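Local coordinates for protein Non-heme chloroperoxidase CPO-A1 (Streptomyces aureofaciens, PDB 1A8Q) that is a cofactor-free haloperoxidase able to brominate, and may chlorinate in the biosynthesis of 7-chlorotetracycline, at residues H26-N31 and V193-A198; G161-N166 and A255-D260. One frame throughout, in Å; residues are numbered along the deposited sequence.

Interaction 1 (H26-N31 and V193-A198); sequences HGWPLN and VRCVDA
In this alpha/beta-hydrolase fold, the loop that follows strand 21-25, which has the sequence His-Gly-Trp-Pro and in this family probably contributes to the oxyanion hole, meets a cap-domain helix, 189-201, through Trp-28, whose indole lies against Cys-195 and Val-196. The indole leaves the loop with CG anti to its own backbone N (chi1 175°), and that extends it across to the helix. Its pyrrole part touches Cys-195, CD1 lying 3.4 Å from CB, while the sulfur takes up a place at the ring edge, with SG 5.3 Å from the centroid of the five-membered ring, a sulfur-aromatic contact. Farther along the indole, CZ2 comes within 3.7 Å of Val-196 CG2, the methyl beside the backbone N. The polar NE1 donates to Gly-192 O, on the same helix just before Val-193, and Phe-199 and Trp-155 add edge-to-face contacts. Trp-28 lies about 6 Å from the catalytic Ser-94, side chain to side chain, and the contact joins the cap helix to a loop beside the active site. Within the loop, the peptide bond before Pro-29 is cis, and Gly-27 O accepts from His-26 ND1 at 2.8 Å and from Leu-30 N at 3.0 Å, the two donors reaching it from opposite faces of the carbonyl plane.

Interaction 2 (G161-N166 and A255-D260); sequences GFFSAN and AMVPGD
At the C-terminal end of helix 137-162 the chain leaves helical geometry at Phe-163 and passes Val-257 with the two CA atoms 7.5 Å apart, Phe-163 and Val-257 being the nearest backbone pair. A Schellman motif ends the helix: Ser-164, with positive phi, is its C-prime residue, its N bonds to Gly-161 O, and Ala-165 N bonds to Glu-160 O. Phe-163, CG beside the backbone N (chi1 -68°), brings the far end of its ring up to the loop, where CD1 meets Val-257 CG2 at 3.5 Å as the two side chains run antiparallel alongside each other. The edge of the same ring reaches Met-256 CB, 4.2 Å from CE1. Met-256 then bends at chi3 (-76°) to bring its methyl to the neighbouring ring, CE approaching edge-on at 3.9 Å from Phe-162 CE1. Phe-162 CD1 lies over the centre of the Phe-163 ring. Beyond the two segments, Phe-162 meets the catalytic His-252 edge-to-face, and Phe-180 touches both phenylalanines. All contacts across the pair are apolar, so close fit and exclusion of water, rather than directional bonds, hold the end of this cap helix against the loop that follows the histidine.

In the fold
From the N terminus, the chain first enters interaction 1 in the loop between strand 21-25 and helix 36-44, then runs through strands 48-52, 88-93 and 112-118 and along helix 137-162, at whose C-terminal end interaction 2 begins. It returns to interaction 1 on helix 189-201, closing a loop of 161 residues, and ends interaction 2 in the loop before helix 260-272, which closes one of 88. The two closures therefore cross rather than nest. Both tie cap helices to loops of the hydrolase core, one near the probable oxyanion hole and the other next to the catalytic histidine. They also touch: Leu-30 CD1 packs on Met-256 CE and Phe-162 CZ.

Interaction 1 (H26-N31 and V193-A198)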
ATOM      1  N   HIS A  26      -2.340  -3.688  -0.003  1.00  5.96           N
ATOM      2  CA  HIS A  26      -2.389  -2.912   1.204  1.00  5.42           C
ATOM      3  C   HIS A  26      -1.048  -2.491   1.825  1.00  5.34           C
ATOM      4  O   HIS A  26      -0.045  -3.036   1.403  1.00  6.72           O
ATOM      5  CB  HIS A  26      -3.160  -3.707   2.323  1.00  4.66           C
ATOM      6  CG  HIS A  26      -2.430  -4.917   2.833  1.00  5.42           C
ATOM      7  ND1 HIS A  26      -1.508  -4.853   3.849  1.00  6.54           N
ATOM      8  CD2 HIS A  26      -2.514  -6.234   2.432  1.00  5.69           C
ATOM      9  CE1 HIS A  26      -1.048  -6.078   4.064  1.00  5.18           C
ATOM     10  NE2 HIS A  26      -1.612  -6.919   3.247  1.00  6.54           N
ATOM     11  N   GLY A  27      -1.130  -1.580   2.794  1.00  5.76           N
ATOM     12  CA  GLY A  27       0.116  -1.109   3.438  1.00  8.01           C
ATOM     13  C   GLY A  27       0.359  -1.784   4.797  1.00  9.13           C
ATOM     14  O   GLY A  27      -0.385  -2.647   5.224  1.00  8.23           O
ATOM     15  N   TRP A  28       1.428  -1.321   5.455  1.00  7.98           N
ATOM     16  CA  TRP A  28       1.783  -1.848   6.779  1.00  9.34           C
ATOM     17  C   TRP A  28       1.036  -1.058   7.807  1.00  7.88           C
ATOM     18  O   TRP A  28       0.922   0.180   7.712  1.00  8.83           O
ATOM     19  CB  TRP A  28       3.293  -1.557   6.896  1.00  7.72           C
ATOM     20  CG  TRP A  28       4.038  -1.845   8.175  1.00  9.06           C
ATOM     21  CD1 TRP A  28       4.705  -2.972   8.484  1.00  9.74           C
ATOM     22  CD2 TRP A  28       4.233  -0.939   9.273  1.00  9.85           C
ATOM     23  NE1 TRP A  28       5.302  -2.866   9.717  1.00 10.30           N
ATOM     24  CE2 TRP A  28       5.028  -1.623  10.212  1.00  9.85           C
ATOM     25  CE3 TRP A  28       3.839   0.365   9.566  1.00 12.05           C
ATOM     26  CZ2 TRP A  28       5.441  -1.058  11.425  1.00 10.23           C
ATOM     27  CZ3 TRP A  28       4.235   0.939  10.766  1.00 13.00           C
ATOM     28  CH2 TRP A  28       5.031   0.210  11.679  1.00 11.06           C
ATOM     29  N   PRO A  29       0.647  -1.676   8.942  1.00  7.28           N
ATOM     30  CA  PRO A  29       0.709  -3.109   9.196  1.00  6.92           C
ATOM     31  C   PRO A  29      -0.651  -3.784   9.062  1.00  9.05           C
ATOM     32  O   PRO A  29      -1.117  -4.539   9.946  1.00  9.09           O
ATOM     33  CB  PRO A  29       1.053  -3.035  10.705  1.00  9.08           C
ATOM     34  CG  PRO A  29       0.252  -1.877  11.223  1.00  7.40           C
ATOM     35  CD  PRO A  29       0.111  -0.901  10.078  1.00  7.74           C
ATOM     36  N   LEU A  30      -1.346  -3.472   7.976  1.00  5.63           N
ATOM     37  CA  LEU A  30      -2.761  -3.853   7.849  1.00  5.92           C
ATOM     38  C   LEU A  30      -2.943  -5.065   6.997  1.00  6.97           C
ATOM     39  O   LEU A  30      -2.132  -5.993   7.032  1.00  8.29           O
ATOM     40  CB  LEU A  30      -3.477  -2.593   7.298  1.00  8.19           C
ATOM     41  CG  LEU A  30      -3.206  -1.302   8.060  1.00  7.82           C
ATOM     42  CD1 LEU A  30      -3.990  -0.162   7.384  1.00 10.72           C
ATOM     43  CD2 LEU A  30      -3.600  -1.410   9.532  1.00  7.12           C
ATOM     44  N   ASN A  31      -4.081  -5.134   6.281  1.00  5.73           N
ATOM     45  CA  ASN A  31      -4.362  -6.291   5.472  1.00  5.92           C
ATOM     46  C   ASN A  31      -5.471  -5.892   4.478  1.00  4.92           C
ATOM     47  O   ASN A  31      -5.734  -4.694   4.453  1.00  5.86           O
ATOM     48  CB  ASN A  31      -4.728  -7.536   6.292  1.00  6.34           C
ATOM     49  CG  ASN A  31      -5.925  -7.336   7.198  1.00  8.74           C
ATOM     50  OD1 ASN A  31      -7.020  -7.065   6.698  1.00  9.89           O
ATOM     51  ND2 ASN A  31      -5.816  -7.513   8.528  1.00  7.93           N
ATOM     52  N   VAL A 193       8.440  -5.902  12.265  1.00  8.92           N
ATOM     53  CA  VAL A 193       9.785  -5.285  12.207  1.00 10.36           C
ATOM     54  C   VAL A 193      10.497  -5.425  10.885  1.00  9.72           C
ATOM     55  O   VAL A 193      11.066  -4.425  10.390  1.00 11.91           O
ATOM     56  CB  VAL A 193      10.686  -5.921  13.313  1.00 13.61           C
ATOM     57  CG1 VAL A 193      10.053  -5.702  14.687  1.00 15.20           C
ATOM     58  CG2 VAL A 193      10.953  -7.377  13.069  1.00 18.00           C
ATOM     59  N   ARG A 194      10.445  -6.534  10.150  1.00  8.64           N
ATOM     60  CA  ARG A 194      11.203  -6.692   8.925  1.00  9.65           C
ATOM     61  C   ARG A 194      10.630  -5.807   7.812  1.00  9.68           C
ATOM     62  O   ARG A 194      11.400  -5.378   6.934  1.00  8.92           O
ATOM     63  CB  ARG A 194      11.160  -8.123   8.376  1.00 13.37           C
ATOM     64  CG  ARG A 194      11.919  -9.144   9.216  1.00 17.09           C
ATOM     65  CD  ARG A 194      13.402  -9.145   8.777  1.00 21.74           C
ATOM     66  NE  ARG A 194      14.034  -7.935   9.297  1.00 25.92           N
ATOM     67  CZ  ARG A 194      14.442  -7.815  10.559  1.00 29.85           C
ATOM     68  NH1 ARG A 194      14.263  -8.849  11.376  1.00 31.50           N
ATOM     69  NH2 ARG A 194      15.026  -6.701  11.018  1.00 31.35           N
ATOM     70  N   CYS A 195       9.299  -5.586   7.864  1.00  9.55           N
ATOM     71  CA  CYS A 195       8.779  -4.681   6.813  1.00  9.74           C
ATOM     72  C   CYS A 195       9.345  -3.282   6.985  1.00  9.25           C
ATOM     73  O   CYS A 195       9.488  -2.588   5.937  1.00 10.71           O
ATOM     74  CB  CYS A 195       7.244  -4.579   6.938  1.00 10.26           C
ATOM     75  SG  CYS A 195       6.462  -6.044   6.180  1.00 11.87           S
ATOM     76  N   VAL A 196       9.636  -2.796   8.178  1.00  9.45           N
ATOM     77  CA  VAL A 196      10.224  -1.477   8.357  1.00 11.31           C
ATOM     78  C   VAL A 196      11.568  -1.384   7.630  1.00 11.01           C
ATOM     79  O   VAL A 196      11.829  -0.408   6.906  1.00 10.39           O
ATOM     80  CB  VAL A 196      10.433  -1.138   9.842  1.00 11.30           C
ATOM     81  CG1 VAL A 196      11.018   0.265   9.994  1.00 13.44           C
ATOM     82  CG2 VAL A 196       9.057  -1.203  10.527  1.00 13.99           C
ATOM     83  N   ASP A 197      12.423  -2.370   7.833  1.00 13.59           N
ATOM     84  CA  ASP A 197      13.721  -2.416   7.149  1.00 14.62           C
ATOM     85  C   ASP A 197      13.486  -2.392   5.634  1.00 15.07           C
ATOM     86  O   ASP A 197      14.224  -1.730   4.899  1.00 16.13           O
ATOM     87  CB  ASP A 197      14.529  -3.666   7.476  1.00 17.93           C
ATOM     88  CG  ASP A 197      15.170  -3.622   8.854  1.00 20.95           C
ATOM     89  OD1 ASP A 197      15.336  -2.552   9.426  1.00 22.63           O
ATOM     90  OD2 ASP A 197      15.516  -4.700   9.387  1.00 24.62           O
ATOM     91  N   ALA A 198      12.515  -3.192   5.179  1.00 12.97           N
ATOM     92  CA  ALA A 198      12.304  -3.203   3.737  1.00 11.82           C
ATOM     93  C   ALA A 198      11.770  -1.854   3.264  1.00 13.08           C
ATOM     94  O   ALA A 198      12.257  -1.407   2.208  1.00 14.02           O
ATOM     95  CB  ALA A 198      11.337  -4.316   3.342  1.00 12.93           C
TER

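Interaction 2 (G161-N166 and A255-D260)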
ATOM      1  N   GLY A 161      -0.601   9.244  14.349  1.00 13.02           N
ATOM      2  CA  GLY A 161       0.147   9.799  13.213  1.00 12.47           C
ATOM      3  C   GLY A 161      -0.395   9.299  11.879  1.00 11.44           C
ATOM      4  O   GLY A 161      -0.361  10.018  10.866  1.00 10.61           O
ATOM      5  N   PHE A 162      -0.794   8.022  11.820  1.00  9.11           N
ATOM      6  CA  PHE A 162      -1.227   7.430  10.558  1.00  8.42           C
ATOM      7  C   PHE A 162      -2.400   8.227   9.978  1.00  9.47           C
ATOM      8  O   PHE A 162      -2.499   8.404   8.767  1.00  9.64           O
ATOM      9  CB  PHE A 162      -1.646   5.987  10.840  1.00 10.25           C
ATOM     10  CG  PHE A 162      -1.826   5.098   9.649  1.00 12.47           C
ATOM     11  CD1 PHE A 162      -3.058   5.017   9.031  1.00 15.79           C
ATOM     12  CD2 PHE A 162      -0.772   4.300   9.235  1.00 15.18           C
ATOM     13  CE1 PHE A 162      -3.232   4.161   7.934  1.00 17.10           C
ATOM     14  CE2 PHE A 162      -0.952   3.421   8.178  1.00 13.72           C
ATOM     15  CZ  PHE A 162      -2.176   3.397   7.554  1.00 15.25           C
ATOM     16  N   PHE A 163      -3.305   8.696  10.826  1.00  9.05           N
ATOM     17  CA  PHE A 163      -4.495   9.415  10.373  1.00  8.62           C
ATOM     18  C   PHE A 163      -4.390  10.910  10.607  1.00  8.61           C
ATOM     19  O   PHE A 163      -5.392  11.610  10.367  1.00  9.44           O
ATOM     20  CB  PHE A 163      -5.734   8.928  11.184  1.00  9.61           C
ATOM     21  CG  PHE A 163      -6.119   7.509  10.894  1.00 10.78           C
ATOM     22  CD1 PHE A 163      -6.537   7.090   9.659  1.00 11.67           C
ATOM     23  CD2 PHE A 163      -6.026   6.548  11.917  1.00 12.66           C
ATOM     24  CE1 PHE A 163      -6.884   5.782   9.372  1.00 14.81           C
ATOM     25  CE2 PHE A 163      -6.381   5.235  11.651  1.00 13.19           C
ATOM     26  CZ  PHE A 163      -6.807   4.843  10.398  1.00 14.03           C
ATOM     27  N   SER A 164      -3.221  11.433  10.984  1.00  9.48           N
ATOM     28  CA  SER A 164      -3.075  12.855  11.306  1.00 11.13           C
ATOM     29  C   SER A 164      -4.180  13.288  12.245  1.00 12.63           C
ATOM     30  O   SER A 164      -4.775  14.376  12.171  1.00 10.84           O
ATOM     31  CB  SER A 164      -3.118  13.751  10.038  1.00 11.24           C
ATOM     32  OG  SER A 164      -1.989  13.411   9.250  1.00 12.26           O
ATOM     33  N   ALA A 165      -4.388  12.481  13.309  1.00 11.49           N
ATOM     34  CA  ALA A 165      -5.508  12.734  14.210  1.00 12.52           C
ATOM     35  C   ALA A 165      -5.191  13.808  15.234  1.00 14.99           C
ATOM     36  O   ALA A 165      -5.999  14.114  16.129  1.00 17.23           O
ATOM     37  CB  ALA A 165      -5.852  11.395  14.885  1.00 15.18           C
ATOM     38  N   ASN A 166      -4.001  14.381  15.161  1.00 15.05           N
ATOM     39  CA  ASN A 166      -3.616  15.512  15.984  1.00 19.64           C
ATOM     40  C   ASN A 166      -4.118  16.832  15.404  1.00 20.37           C
ATOM     41  O   ASN A 166      -3.992  17.864  16.080  1.00 22.97           O
ATOM     42  CB  ASN A 166      -2.091  15.556  16.149  1.00 23.17           C
ATOM     43  CG  ASN A 166      -1.353  15.131  14.896  1.00 27.54           C
ATOM     44  OD1 ASN A 166      -1.626  15.547  13.770  1.00 28.04           O
ATOM     45  ND2 ASN A 166      -0.368  14.245  15.087  1.00 32.49           N
ATOM     46  N   ALA A 255      -7.726   6.216   2.387  1.00 10.05           N
ATOM     47  CA  ALA A 255      -8.728   5.254   1.955  1.00  9.96           C
ATOM     48  C   ALA A 255      -9.746   4.921   3.052  1.00 11.32           C
ATOM     49  O   ALA A 255     -10.805   4.372   2.712  1.00 11.01           O
ATOM     50  CB  ALA A 255      -8.049   3.947   1.540  1.00 12.28           C
ATOM     51  N   MET A 256      -9.413   5.188   4.319  1.00 10.60           N
ATOM     52  CA  MET A 256     -10.291   4.827   5.425  1.00 10.43           C
ATOM     53  C   MET A 256     -10.946   5.983   6.143  1.00 11.90           C
ATOM     54  O   MET A 256     -11.872   5.792   6.947  1.00 11.07           O
ATOM     55  CB  MET A 256      -9.410   4.044   6.466  1.00 13.63           C
ATOM     56  CG  MET A 256      -9.159   2.630   5.983  1.00 17.48           C
ATOM     57  SD  MET A 256      -7.771   1.897   6.959  1.00 21.08           S
ATOM     58  CE  MET A 256      -6.412   2.735   6.202  1.00 21.89           C
ATOM     59  N   VAL A 257     -10.496   7.226   5.919  1.00 10.24           N
ATOM     60  CA  VAL A 257     -11.002   8.362   6.712  1.00 11.03           C
ATOM     61  C   VAL A 257     -12.226   8.978   6.034  1.00 11.71           C
ATOM     62  O   VAL A 257     -12.215   9.221   4.828  1.00 12.51           O
ATOM     63  CB  VAL A 257      -9.913   9.448   6.811  1.00 11.34           C
ATOM     64  CG1 VAL A 257     -10.472  10.723   7.456  1.00 13.69           C
ATOM     65  CG2 VAL A 257      -8.712   9.008   7.654  1.00 13.08           C
ATOM     66  N   PRO A 258     -13.295   9.223   6.760  1.00 11.45           N
ATOM     67  CA  PRO A 258     -14.496   9.834   6.176  1.00 10.59           C
ATOM     68  C   PRO A 258     -14.140  11.099   5.393  1.00 11.73           C
ATOM     69  O   PRO A 258     -13.360  11.907   5.887  1.00 12.09           O
ATOM     70  CB  PRO A 258     -15.319  10.237   7.403  1.00 11.59           C
ATOM     71  CG  PRO A 258     -14.952   9.191   8.421  1.00 10.92           C
ATOM     72  CD  PRO A 258     -13.467   8.982   8.218  1.00 10.85           C
ATOM     73  N   GLY A 259     -14.785  11.292   4.274  1.00 14.09           N
ATOM     74  CA  GLY A 259     -14.582  12.490   3.437  1.00 15.56           C
ATOM     75  C   GLY A 259     -13.489  12.250   2.407  1.00 15.20           C
ATOM     76  O   GLY A 259     -13.687  12.242   1.170  1.00 16.22           O
ATOM     77  N   ASP A 260     -12.273  11.938   2.915  1.00 13.42           N
ATOM     78  CA  ASP A 260     -11.191  11.644   1.990  1.00 13.87           C
ATOM     79  C   ASP A 260     -11.442  10.386   1.223  1.00 12.78           C
ATOM     80  O   ASP A 260     -11.045  10.238   0.078  1.00 12.38           O
ATOM     81  CB  ASP A 260      -9.858  11.515   2.745  1.00 15.11           C
ATOM     82  CG  ASP A 260      -9.350  12.859   3.244  1.00 20.05           C
ATOM     83  OD1 ASP A 260     -10.068  13.876   3.219  1.00 24.54           O
ATOM     84  OD2 ASP A 260      -8.212  12.889   3.727  1.00 21.53           O
TER